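Local coordinates for protein SAM-dependent methyltransferase (Pyrococcus horikoshii, PDB 1WZN) that probably transfers a methyl group from S-adenosyl-L-methionine to a substrate, and binds the product cofactor S-adenosyl-L-homocysteine, at residues D96-A101 against E121-K126; K35-R40 against K227-L232; Y210-V215 against M241-V246; R17-R22 against G53-E58. All blocks are in the same frame, centred on the assembly; numbering follows the deposited sequence.

Contact 1 (D96-A101 against E121-K126); sequences DVLEIA and EEDLRK. With SAH (S-adenosyl-L-homocysteine), chain F.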
# COMPACT_ATOMS: atom_id res chain seq x y z
N ASP A 96 -20.31 31.95 19.66
CA ASP A 96 -19.00 31.67 19.07
C ASP A 96 -17.97 31.72 20.20
O ASP A 96 -17.95 32.68 20.98
CB ASP A 96 -18.69 32.75 18.03
CG ASP A 96 -17.47 32.43 17.18
OD1 ASP A 96 -16.55 31.75 17.67
OD2 ASP A 96 -17.43 32.90 16.03
N VAL A 97 -17.12 30.70 20.29
CA VAL A 97 -16.09 30.68 21.33
C VAL A 97 -15.13 31.86 21.20
O VAL A 97 -14.54 32.30 22.20
CB VAL A 97 -15.24 29.38 21.31
CG1 VAL A 97 -16.11 28.17 21.61
CG2 VAL A 97 -14.54 29.22 19.97
N LEU A 98 -14.97 32.39 19.99
CA LEU A 98 -14.06 33.51 19.77
C LEU A 98 -14.64 34.83 20.28
O LEU A 98 -13.96 35.85 20.28
CB LEU A 98 -13.72 33.64 18.29
CG LEU A 98 -13.02 32.43 17.66
CD1 LEU A 98 -12.77 32.70 16.19
CD2 LEU A 98 -11.71 32.15 18.38
N GLU A 99 -15.89 34.79 20.71
CA GLU A 99 -16.55 36.00 21.19
C GLU A 99 -16.94 35.95 22.66
O GLU A 99 -17.71 36.79 23.13
CB GLU A 99 -17.80 36.27 20.35
CG GLU A 99 -17.51 36.72 18.93
CD GLU A 99 -18.74 36.68 18.03
OE1 GLU A 99 -19.86 36.83 18.55
OE2 GLU A 99 -18.57 36.50 16.80
N ILE A 100 -16.42 34.97 23.41
CA ILE A 100 -16.77 34.90 24.82
C ILE A 100 -16.22 36.14 25.52
O ILE A 100 -15.23 36.72 25.08
CB ILE A 100 -16.21 33.64 25.51
CG1 ILE A 100 -14.68 33.60 25.42
CG2 ILE A 100 -16.83 32.39 24.89
CD1 ILE A 100 -14.05 32.44 26.19
N ALA A 101 -16.87 36.54 26.61
CA ALA A 101 -16.44 37.72 27.34
C ALA A 101 -16.42 37.49 28.85
O ALA A 101 -16.54 38.43 29.64
CB ALA A 101 -17.35 38.90 27.01
N GLU A 121 -4.12 29.90 12.88
CA GLU A 121 -3.22 30.48 13.88
C GLU A 121 -3.75 31.74 14.57
O GLU A 121 -3.73 31.83 15.80
CB GLU A 121 -1.86 30.79 13.26
CG GLU A 121 -0.80 31.12 14.30
CD GLU A 121 0.56 31.44 13.69
OE1 GLU A 121 0.68 32.47 13.00
OE2 GLU A 121 1.50 30.66 13.91
N GLU A 122 -4.23 32.70 13.78
CA GLU A 122 -4.74 33.95 14.33
C GLU A 122 -5.94 33.73 15.26
O GLU A 122 -6.00 34.30 16.35
CB GLU A 122 -5.13 34.90 13.19
CG GLU A 122 -3.96 35.31 12.26
CD GLU A 122 -3.27 34.12 11.58
OE1 GLU A 122 -3.97 33.22 11.06
OE2 GLU A 122 -2.02 34.10 11.55
N ASP A 123 -6.89 32.91 14.83
CA ASP A 123 -8.07 32.64 15.64
C ASP A 123 -7.72 31.81 16.87
O ASP A 123 -8.36 31.95 17.92
CB ASP A 123 -9.14 31.92 14.82
CG ASP A 123 -9.88 32.85 13.88
OD1 ASP A 123 -9.79 34.08 14.07
OD2 ASP A 123 -10.57 32.37 12.96
N LEU A 124 -6.71 30.95 16.76
CA LEU A 124 -6.32 30.14 17.90
C LEU A 124 -5.70 31.04 18.98
O LEU A 124 -5.94 30.85 20.17
CB LEU A 124 -5.32 29.04 17.47
CG LEU A 124 -5.10 27.89 18.44
CD1 LEU A 124 -6.44 27.25 18.83
CD2 LEU A 124 -4.19 26.85 17.80
N ARG A 125 -4.92 32.03 18.56
CA ARG A 125 -4.32 32.95 19.53
C ARG A 125 -5.43 33.74 20.21
O ARG A 125 -5.39 33.99 21.41
CB ARG A 125 -3.36 33.93 18.86
CG ARG A 125 -2.08 33.32 18.32
CD ARG A 125 -1.08 34.42 17.97
NE ARG A 125 0.21 33.88 17.54
CZ ARG A 125 1.34 34.58 17.50
NH1 ARG A 125 1.34 35.86 17.87
NH2 ARG A 125 2.46 34.02 17.09
N LYS A 126 -6.44 34.13 19.42
CA LYS A 126 -7.56 34.89 19.96
C LYS A 126 -8.31 34.04 20.98
O LYS A 126 -8.73 34.53 22.02
CB LYS A 126 -8.52 35.30 18.84
CG LYS A 126 -9.72 36.10 19.32
CD LYS A 126 -10.61 36.56 18.18
CE LYS A 126 -11.72 37.48 18.68
NZ LYS A 126 -12.60 37.95 17.57
N SAH F . -16.91 18.90 22.64
CA SAH F . -17.90 17.97 21.95
CB SAH F . -18.12 18.19 20.48
CG SAH F . -16.98 18.06 19.48
SD SAH F . -17.69 18.51 17.84
C SAH F . -17.38 16.49 22.25
O SAH F . -16.35 16.31 22.93
OXT SAH F . -18.10 15.53 21.75
C5' SAH F . -17.06 20.11 17.51
C4' SAH F . -18.05 21.25 18.04
O4' SAH F . -17.38 22.46 17.65
C3' SAH F . -19.39 21.33 17.35
O3' SAH F . -20.45 21.13 18.29
C2' SAH F . -19.37 22.77 16.68
O2' SAH F . -20.66 23.36 16.61
C1' SAH F . -18.38 23.51 17.56
N9 SAH F . -17.80 24.61 17.06
C8 SAH F . -17.00 24.84 15.95
N7 SAH F . -16.61 26.06 15.78
C5 SAH F . -17.18 26.76 16.88
C6 SAH F . -17.11 28.14 17.26
N6 SAH F . -16.43 29.07 16.57
N1 SAH F . -17.80 28.46 18.41
C2 SAH F . -18.50 27.55 19.14
N3 SAH F . -18.59 26.21 18.81
C4 SAH F . -17.91 25.89 17.67
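Leu98 reaches across to Asp123 and Lys126 on the first turns of helix 121-134, at the adenine end of the cofactor pocket in this Rossmann-like methyltransferase domain. Its two methyls divide the work: CD2 rests on the backbone, 3.4 Å from Asp123 O, while CD1 lies 3.7 Å from Asp123 CG, with both carboxylate oxygens of that residue just behind. The two side chains cross at about a right angle. The extended chain of Lys126, with CG trans to the backbone N (chi1 -180°), brings its methylene CE, rather than NZ, closest to the Leu98 carbonyl, CE 3.2 Å from Leu98 O. This is a surface contact, and a magnesium ion lies about 5 Å from the Asp123 side chain.

Behind Leu98, the chain turns to read the adenine of S-adenosyl-L-homocysteine. Asp96 OD1 takes the amino group N6 of the cofactor at 2.9 Å in a nearly straight bond (173°), and Val97 N gives its hydrogen to ring atom N1 at 3.0 Å. Val97 CG1 adds a contact 3.5 Å from C2 of the cofactor, and the Val97 side chain also packs on Phe119 and Leu48. With an alanine at Asp96, N6 would probably be left without this acceptor and the turn would lose the side-chain bond that holds it. That bond closes an Asx turn: Leu98 N, donating from above the carboxylate plane by 45°, lies 2.9 Å from Asp96 OD1.

Contact 2 (K35-R40 against K227-L232); sequences KEDAKR and KIYGNL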
# COMPACT_ATOMS: atom_id res chain seq x y z
N LYS A 35 -6.74 18.00 39.81
CA LYS A 35 -6.09 17.74 41.09
C LYS A 35 -4.60 18.04 41.15
O LYS A 35 -4.12 18.63 42.12
CB LYS A 35 -6.33 16.28 41.50
CG LYS A 35 -5.53 15.82 42.71
CD LYS A 35 -5.75 14.34 42.96
CE LYS A 35 -4.83 13.81 44.05
NZ LYS A 35 -4.97 12.33 44.20
N GLU A 36 -3.87 17.66 40.11
CA GLU A 36 -2.43 17.85 40.09
C GLU A 36 -1.90 19.10 39.40
O GLU A 36 -0.87 19.64 39.80
CB GLU A 36 -1.76 16.62 39.47
CG GLU A 36 -2.06 15.30 40.16
CD GLU A 36 -1.64 15.28 41.62
OE1 GLU A 36 -0.61 15.90 41.95
OE2 GLU A 36 -2.33 14.63 42.43
N ASP A 37 -2.58 19.57 38.36
CA ASP A 37 -2.09 20.74 37.64
C ASP A 37 -2.70 22.08 38.04
O ASP A 37 -2.01 23.10 38.04
CB ASP A 37 -2.24 20.52 36.14
CG ASP A 37 -1.33 19.42 35.64
OD1 ASP A 37 -0.10 19.57 35.77
OD2 ASP A 37 -1.83 18.40 35.12
N ALA A 38 -3.99 22.09 38.36
CA ALA A 38 -4.64 23.33 38.76
C ALA A 38 -4.05 23.81 40.08
O ALA A 38 -3.58 23.01 40.89
CB ALA A 38 -6.14 23.12 38.89
N LYS A 39 -4.09 25.12 40.31
CA LYS A 39 -3.57 25.68 41.56
C LYS A 39 -4.72 26.27 42.37
O LYS A 39 -4.54 27.22 43.13
CB LYS A 39 -2.53 26.76 41.27
CG LYS A 39 -1.27 26.24 40.59
CD LYS A 39 -0.60 25.16 41.44
CE LYS A 39 0.71 24.71 40.82
NZ LYS A 39 1.35 23.61 41.60
N ARG A 40 -5.90 25.69 42.19
CA ARG A 40 -7.09 26.11 42.91
C ARG A 40 -8.07 24.96 42.84
O ARG A 40 -7.91 24.07 42.00
CB ARG A 40 -7.71 27.36 42.27
CG ARG A 40 -8.26 27.17 40.85
CD ARG A 40 -8.92 28.44 40.32
NE ARG A 40 -9.96 28.93 41.23
CZ ARG A 40 -9.81 29.94 42.08
NH1 ARG A 40 -8.66 30.60 42.14
NH2 ARG A 40 -10.80 30.28 42.89
N LYS A 227 1.59 22.58 29.64
CA LYS A 227 2.07 21.22 29.65
C LYS A 227 1.48 20.47 28.47
O LYS A 227 0.39 20.79 28.00
CB LYS A 227 1.69 20.54 30.96
CG LYS A 227 2.34 21.17 32.18
CD LYS A 227 2.01 20.42 33.45
CE LYS A 227 2.92 20.82 34.59
NZ LYS A 227 4.34 20.98 34.15
N ILE A 228 2.22 19.49 27.97
CA ILE A 228 1.77 18.67 26.86
C ILE A 228 1.78 17.24 27.38
O ILE A 228 2.82 16.74 27.80
CB ILE A 228 2.72 18.78 25.64
CG1 ILE A 228 2.82 20.23 25.19
CG2 ILE A 228 2.19 17.91 24.50
CD1 ILE A 228 3.80 20.45 24.04
N TYR A 229 0.61 16.60 27.37
CA TYR A 229 0.50 15.23 27.84
C TYR A 229 -0.01 14.36 26.70
O TYR A 229 -0.48 14.88 25.68
CB TYR A 229 -0.49 15.11 29.01
CG TYR A 229 -0.12 15.87 30.26
CD1 TYR A 229 1.19 15.86 30.76
CD2 TYR A 229 -1.09 16.57 30.99
CE1 TYR A 229 1.52 16.52 31.94
CE2 TYR A 229 -0.77 17.24 32.17
CZ TYR A 229 0.53 17.21 32.64
OH TYR A 229 0.85 17.87 33.80
N GLY A 230 0.07 13.05 26.87
CA GLY A 230 -0.41 12.15 25.84
C GLY A 230 -1.04 10.89 26.40
O GLY A 230 -0.72 10.45 27.50
N ASN A 231 -1.95 10.31 25.63
CA ASN A 231 -2.61 9.06 26.01
C ASN A 231 -3.11 8.91 27.45
O ASN A 231 -2.77 7.93 28.14
CB ASN A 231 -1.68 7.89 25.66
CG ASN A 231 -1.53 7.69 24.17
OD1 ASN A 231 -1.69 8.62 23.38
ND2 ASN A 231 -1.21 6.46 23.77
N LEU A 232 -3.91 9.87 27.90
CA LEU A 232 -4.49 9.84 29.24
C LEU A 232 -3.53 9.67 30.42
O LEU A 232 -3.87 9.03 31.41
CB LEU A 232 -5.57 8.77 29.31
CG LEU A 232 -6.66 8.87 28.24
CD1 LEU A 232 -7.71 7.80 28.48
CD2 LEU A 232 -7.29 10.26 28.28
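Asp37 meets Tyr229 through a polar contact between the 35-40 segment, which continues from helix 23-36, and strand 225-230. The phenol OH of Tyr229 donates to Asp37 OD1 at 2.8 Å, although the position of that hydroxyl is less sure. Asp37 OD1 lies in the plane of the ring, at its edge, and the carboxylate is turned 33° from that plane. Asp37 and Tyr229 approach from opposite directions. The second oxygen stays near the ring edge too, with Asp37 OD2 3.3 Å from Tyr229 CE2.

In the mixed sheet of this Rossmann-like methyltransferase, strand 225-230 lies next to 242-248, and the contact joins the 35-40 segment to this outermost strand within the chain. Tyr229 also packs on Phe29 of helix 23-36 and on Val246 of the neighbouring strand.

Two basic residues lie near the carboxylate. Asp37 OD2 forms a salt bridge with Arg234 NE, which gives the carboxylate a second, charged partner. Lys227 makes a looser approach: its chain bends at chi4 (-42°), and Lys227 NZ stays 4.9 Å from Asp37 OD1, not in contact, while the placement of its CD beside the same oxygen is doubtful.

Contact 3 (Y210-V215 against M241-V246); sequences YTPREV and MRYWIV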
# COMPACT_ATOMS: atom_id res chain seq x y z
N TYR A 210 -1.77 21.11 13.43
CA TYR A 210 -0.82 21.64 14.41
C TYR A 210 -0.03 20.52 15.07
O TYR A 210 -0.55 19.42 15.26
CB TYR A 210 -1.57 22.38 15.52
CG TYR A 210 -2.30 23.63 15.10
CD1 TYR A 210 -1.60 24.81 14.84
CD2 TYR A 210 -3.69 23.65 15.02
CE1 TYR A 210 -2.28 25.98 14.51
CE2 TYR A 210 -4.37 24.81 14.69
CZ TYR A 210 -3.66 25.98 14.43
OH TYR A 210 -4.33 27.12 14.09
N THR A 211 1.21 20.80 15.43
CA THR A 211 2.04 19.83 16.13
C THR A 211 1.91 20.19 17.61
O THR A 211 1.45 21.28 17.94
CB THR A 211 3.51 19.93 15.75
OG1 THR A 211 4.00 21.24 16.10
CG2 THR A 211 3.70 19.69 14.25
N PRO A 212 2.30 19.28 18.50
CA PRO A 212 2.20 19.57 19.94
C PRO A 212 3.04 20.79 20.31
O PRO A 212 2.61 21.64 21.09
CB PRO A 212 2.73 18.29 20.58
CG PRO A 212 2.28 17.24 19.62
CD PRO A 212 2.62 17.85 18.28
N ARG A 213 4.24 20.88 19.74
CA ARG A 213 5.12 22.01 20.03
C ARG A 213 4.51 23.33 19.56
O ARG A 213 4.66 24.35 20.22
CB ARG A 213 6.48 21.79 19.38
CG ARG A 213 7.51 22.86 19.70
CD ARG A 213 8.88 22.44 19.21
NE ARG A 213 9.28 21.19 19.85
CZ ARG A 213 10.05 20.27 19.27
NH1 ARG A 213 10.51 20.45 18.04
NH2 ARG A 213 10.36 19.16 19.94
N GLU A 214 3.82 23.30 18.42
CA GLU A 214 3.18 24.50 17.88
C GLU A 214 2.13 25.02 18.85
O GLU A 214 2.09 26.21 19.16
CB GLU A 214 2.47 24.20 16.57
CG GLU A 214 3.33 24.17 15.34
CD GLU A 214 2.52 23.81 14.12
OE1 GLU A 214 2.99 24.01 13.00
OE2 GLU A 214 1.39 23.32 14.29
N VAL A 215 1.27 24.13 19.32
CA VAL A 215 0.23 24.53 20.25
C VAL A 215 0.84 25.09 21.53
O VAL A 215 0.37 26.10 22.05
CB VAL A 215 -0.70 23.35 20.58
CG1 VAL A 215 -1.84 23.84 21.49
CG2 VAL A 215 -1.29 22.77 19.30
N MET A 241 -0.27 9.18 20.35
CA MET A 241 -0.95 9.68 19.16
C MET A 241 -2.06 10.70 19.41
O MET A 241 -2.59 11.28 18.46
CB MET A 241 -1.48 8.51 18.33
CG MET A 241 -0.41 7.79 17.52
SD MET A 241 0.45 8.88 16.34
CE MET A 241 -0.68 8.84 14.95
N ARG A 242 -2.44 10.89 20.66
CA ARG A 242 -3.45 11.91 20.98
C ARG A 242 -2.80 12.78 22.05
O ARG A 242 -2.20 12.28 22.99
CB ARG A 242 -4.75 11.30 21.49
CG ARG A 242 -5.82 12.37 21.75
CD ARG A 242 -7.23 11.80 21.62
NE ARG A 242 -7.52 10.80 22.64
CZ ARG A 242 -8.26 11.03 23.72
NH1 ARG A 242 -8.78 12.23 23.94
NH2 ARG A 242 -8.48 10.05 24.59
N TYR A 243 -2.92 14.09 21.89
CA TYR A 243 -2.28 15.00 22.82
C TYR A 243 -3.24 15.87 23.60
O TYR A 243 -4.37 16.12 23.18
CB TYR A 243 -1.32 15.90 22.05
CG TYR A 243 -0.47 15.10 21.08
CD1 TYR A 243 0.45 14.17 21.55
CD2 TYR A 243 -0.66 15.22 19.71
CE1 TYR A 243 1.16 13.36 20.67
CE2 TYR A 243 0.05 14.41 18.81
CZ TYR A 243 0.95 13.48 19.31
OH TYR A 243 1.62 12.64 18.44
N TRP A 244 -2.77 16.31 24.76
CA TRP A 244 -3.53 17.20 25.62
C TRP A 244 -2.65 18.38 25.96
O TRP A 244 -1.50 18.21 26.37
CB TRP A 244 -3.92 16.50 26.93
CG TRP A 244 -4.84 15.37 26.75
CD1 TRP A 244 -4.52 14.09 26.38
CD2 TRP A 244 -6.26 15.39 26.91
NE1 TRP A 244 -5.65 13.32 26.31
CE2 TRP A 244 -6.74 14.09 26.63
CE3 TRP A 244 -7.18 16.39 27.27
CZ2 TRP A 244 -8.09 13.76 26.69
CZ3 TRP A 244 -8.53 16.06 27.33
CH2 TRP A 244 -8.97 14.76 27.04
N ILE A 245 -3.18 19.58 25.76
CA ILE A 245 -2.46 20.79 26.11
C ILE A 245 -3.15 21.30 27.37
O ILE A 245 -4.38 21.42 27.41
CB ILE A 245 -2.55 21.86 25.01
CG1 ILE A 245 -1.79 21.40 23.76
CG2 ILE A 245 -1.98 23.18 25.52
CD1 ILE A 245 -0.31 21.20 23.98
N VAL A 246 -2.37 21.57 28.40
CA VAL A 246 -2.91 22.07 29.65
C VAL A 246 -2.27 23.42 29.95
O VAL A 246 -1.05 23.52 30.09
CB VAL A 246 -2.62 21.10 30.82
CG1 VAL A 246 -3.10 21.71 32.14
CG2 VAL A 246 -3.30 19.77 30.56
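This buried contact packs a helix against the sheet of a Rossmann-like methyltransferase: Pro212 and Val215 of helix 212-219 lie on Tyr243 and Ile245 of strand 242-248. Pro212 CG sits over the centre of the Tyr243 ring, 3.6 Å from its centroid and 13° off the normal, a CH-pi contact. The opposite face carries the backbone carbonyl carbon of Met241, offset toward the rim.

One turn on, Val215 CG1 comes 3.3 Å from Ile245 CG1, tighter than usual for two carbons. Val215 CG1 is trans to the backbone N (chi1 -176°), which points that methyl at the strand; Ile245 CD1 also lies 4.1 Å from the carbonyl Pro212 O. Strand 242-248 runs antiparallel between 139-146 and 225-230, and Ile245 also packs on Phe145 of the first of these neighbours and on Val226 and Ile228 of the second.

At the start of the helix, Thr211 and Glu214 form a capping box. Glu214 N donates to Thr211 OG1 at 3.1 Å, and Thr211 N lies 2.8 Å from Glu214 OE2, whose position is less sure. The same turn faces the second subunit: Arg213 N is hydrogen-bonded to Gln181 of that chain, and Thr211 OG1 to its Glu214.

Contact 4 (R17-R22 against G53-E58); sequences RRRIER and GIPTLE. With SAH (S-adenosyl-L-homocysteine), chain F.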
# COMPACT_ATOMS: atom_id res chain seq x y z
N ARG A 17 -20.48 6.76 18.78
CA ARG A 17 -20.80 5.85 19.87
C ARG A 17 -19.55 5.48 20.69
O ARG A 17 -19.58 5.33 21.90
CB ARG A 17 -21.42 4.59 19.26
CG ARG A 17 -21.60 3.47 20.28
CD ARG A 17 -22.18 2.20 19.63
NE ARG A 17 -21.43 1.84 18.43
CZ ARG A 17 -20.18 1.38 18.60
NH1 ARG A 17 -19.68 1.25 19.82
NH2 ARG A 17 -19.45 1.04 17.53
N ARG A 18 -18.43 5.31 19.96
CA ARG A 18 -17.19 4.91 20.62
C ARG A 18 -16.68 6.00 21.56
O ARG A 18 -16.24 5.75 22.68
CB ARG A 18 -16.15 4.62 19.54
CG ARG A 18 -16.56 3.44 18.65
CD ARG A 18 -15.45 3.04 17.67
NE ARG A 18 -15.90 1.97 16.79
CZ ARG A 18 -16.69 2.31 15.76
NH1 ARG A 18 -17.01 3.58 15.56
NH2 ARG A 18 -17.17 1.37 14.94
N ARG A 19 -16.69 7.25 21.05
CA ARG A 19 -16.25 8.35 21.89
C ARG A 19 -17.01 8.40 23.21
O ARG A 19 -16.48 8.77 24.25
CB ARG A 19 -16.47 9.65 21.11
CG ARG A 19 -15.74 10.84 21.74
CD ARG A 19 -16.70 11.87 22.32
NE ARG A 19 -15.99 13.11 22.66
CZ ARG A 19 -15.39 13.17 23.86
NH1 ARG A 19 -15.44 12.13 24.68
NH2 ARG A 19 -14.73 14.27 24.22
N ILE A 20 -18.31 8.04 23.14
CA ILE A 20 -19.13 8.07 24.34
C ILE A 20 -18.79 6.92 25.29
O ILE A 20 -18.83 7.05 26.51
CB ILE A 20 -20.60 7.97 23.92
CG1 ILE A 20 -21.05 9.25 23.22
CG2 ILE A 20 -21.48 7.77 25.16
CD1 ILE A 20 -22.53 9.23 22.86
N GLU A 21 -18.49 5.76 24.70
CA GLU A 21 -18.24 4.58 25.52
C GLU A 21 -17.02 4.74 26.44
O GLU A 21 -16.85 4.03 27.41
CB GLU A 21 -18.06 3.37 24.60
CG GLU A 21 -19.29 2.46 24.58
CD GLU A 21 -19.31 1.67 23.29
OE1 GLU A 21 -18.26 1.18 22.88
OE2 GLU A 21 -20.38 1.53 22.71
N ARG A 22 -16.14 5.70 26.07
CA ARG A 22 -14.93 5.89 26.87
C ARG A 22 -14.83 7.29 27.48
O ARG A 22 -13.78 7.74 27.90
CB ARG A 22 -13.72 5.58 25.98
CG ARG A 22 -13.62 6.48 24.75
CD ARG A 22 -12.30 6.26 23.99
NE ARG A 22 -12.35 6.86 22.66
CZ ARG A 22 -12.39 8.21 22.60
NH1 ARG A 22 -12.41 8.91 23.71
NH2 ARG A 22 -12.28 8.82 21.42
N GLY A 53 -22.73 17.68 24.23
CA GLY A 53 -22.39 17.59 25.64
C GLY A 53 -21.91 16.28 26.21
O GLY A 53 -22.08 16.03 27.41
N ILE A 54 -21.30 15.44 25.38
CA ILE A 54 -20.80 14.14 25.83
C ILE A 54 -19.93 14.28 27.09
O ILE A 54 -20.27 13.72 28.13
CB ILE A 54 -20.05 13.42 24.67
CG1 ILE A 54 -21.08 12.98 23.63
CG2 ILE A 54 -19.29 12.21 25.20
CD1 ILE A 54 -20.50 12.48 22.32
N PRO A 55 -18.81 15.02 27.01
CA PRO A 55 -18.02 15.12 28.25
C PRO A 55 -18.65 16.11 29.25
O PRO A 55 -18.41 16.02 30.45
CB PRO A 55 -16.65 15.58 27.75
CG PRO A 55 -16.99 16.39 26.53
CD PRO A 55 -18.07 15.56 25.86
N THR A 56 -19.45 17.04 28.73
CA THR A 56 -20.13 18.05 29.55
C THR A 56 -21.00 17.39 30.62
O THR A 56 -20.93 17.72 31.80
CB THR A 56 -21.04 18.95 28.67
OG1 THR A 56 -20.36 19.26 27.45
CG2 THR A 56 -21.38 20.24 29.40
N LEU A 57 -21.85 16.45 30.19
CA LEU A 57 -22.73 15.74 31.11
C LEU A 57 -21.95 14.85 32.07
O LEU A 57 -22.32 14.71 33.24
CB LEU A 57 -23.76 14.92 30.33
CG LEU A 57 -25.04 15.67 29.93
CD1 LEU A 57 -24.72 16.77 28.93
CD2 LEU A 57 -26.04 14.69 29.33
N GLU A 58 -20.87 14.25 31.60
CA GLU A 58 -20.06 13.39 32.46
C GLU A 58 -19.47 14.23 33.60
O GLU A 58 -19.46 13.80 34.76
CB GLU A 58 -18.95 12.72 31.64
CG GLU A 58 -18.03 11.78 32.43
CD GLU A 58 -18.78 10.69 33.18
OE1 GLU A 58 -19.82 10.20 32.69
OE2 GLU A 58 -18.30 10.30 34.27
N SAH F . -16.91 18.90 22.64
CA SAH F . -17.90 17.97 21.95
CB SAH F . -18.12 18.19 20.48
CG SAH F . -16.98 18.06 19.48
SD SAH F . -17.69 18.51 17.84
C SAH F . -17.38 16.49 22.25
O SAH F . -16.35 16.31 22.93
OXT SAH F . -18.10 15.53 21.75
C5' SAH F . -17.06 20.11 17.51
C4' SAH F . -18.05 21.25 18.04
O4' SAH F . -17.38 22.46 17.65
C3' SAH F . -19.39 21.33 17.35
O3' SAH F . -20.45 21.13 18.29
C2' SAH F . -19.37 22.77 16.68
O2' SAH F . -20.66 23.36 16.61
C1' SAH F . -18.38 23.51 17.56
N9 SAH F . -17.80 24.61 17.06
C8 SAH F . -17.00 24.84 15.95
N7 SAH F . -16.61 26.06 15.78
C5 SAH F . -17.18 26.76 16.88
C6 SAH F . -17.11 28.14 17.26
N6 SAH F . -16.43 29.07 16.57
N1 SAH F . -17.80 28.46 18.41
C2 SAH F . -18.50 27.55 19.14
N3 SAH F . -18.59 26.21 18.81
C4 SAH F . -17.91 25.89 17.67
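The guanidinium of Arg19 has Pro55 over one face, CD lying 3.9 Å above its plane and offset toward the rim, while Ile54 CG2 and the cofactor oxygen O stand oblique to it. The guanidinium of Arg22 lies with one face over Arg19 CA, packing on the base of that residue rather than on its guanidinium.

Arg19 NH2 approaches the carboxylate of S-adenosyl-L-homocysteine, with NH2 2.9 Å from the cofactor atom O in a weak, bent bond (127°). Arg19 NE lies near both carboxylate oxygens, 3.2 Å from O, and Pro55 adds CD 3.5 Å from the same O of the cofactor. Arg19 NH1 also forms a salt bridge with Glu26, which is likely to restrain how the guanidinium turns. The chain gets there by a bend at chi2 (-113°). Replacing Arg19 by a leucine would probably leave the cofactor carboxylate without this positive partner and Glu26 without one of its mates.

Apolar packing makes up most of the rest. Ile20 CG1 is 3.4 Å from Ile54 CD1, tight for carbons, the two side chains lying roughly perpendicular. Ile54 CD1 is also 3.8 Å from Arg19 CD, so this one methyl touches both helix residues. The axes of helices 17-21 and 54-58 run nearly parallel, 11.0 Å apart at 22°. Gly53, with positive phi, stands at the N-cap of helix 54-61, as in the glycine-rich turn after the first strand that receives the amino-acid end of the cofactor in Rossmann-like methyltransferases.

Overall arrangement
Contacts 1 and 4 hold the two ends of one S-adenosyl-L-homocysteine, adenine at the first and carboxylate at the other; the centres of the two contacts lie about 25 Å apart, on opposite sides of the chain's centre. Contact 1 is at the surface; the other three are buried. Contacts 2 and 3 share the sheet, since strands 225-230 and 242-248 are neighbours joined by backbone bonds from Lys227 N to Val246 O and Tyr229 N to Trp244 O. Their chemistry differs: contact 2 is polar at the rim, contact 3 apolar. Contact 3 also touches contact 1 through Tyr210 and Leu124. Contacts 1 and 3 both touch the second subunit, which contacts 2 and 4 do not.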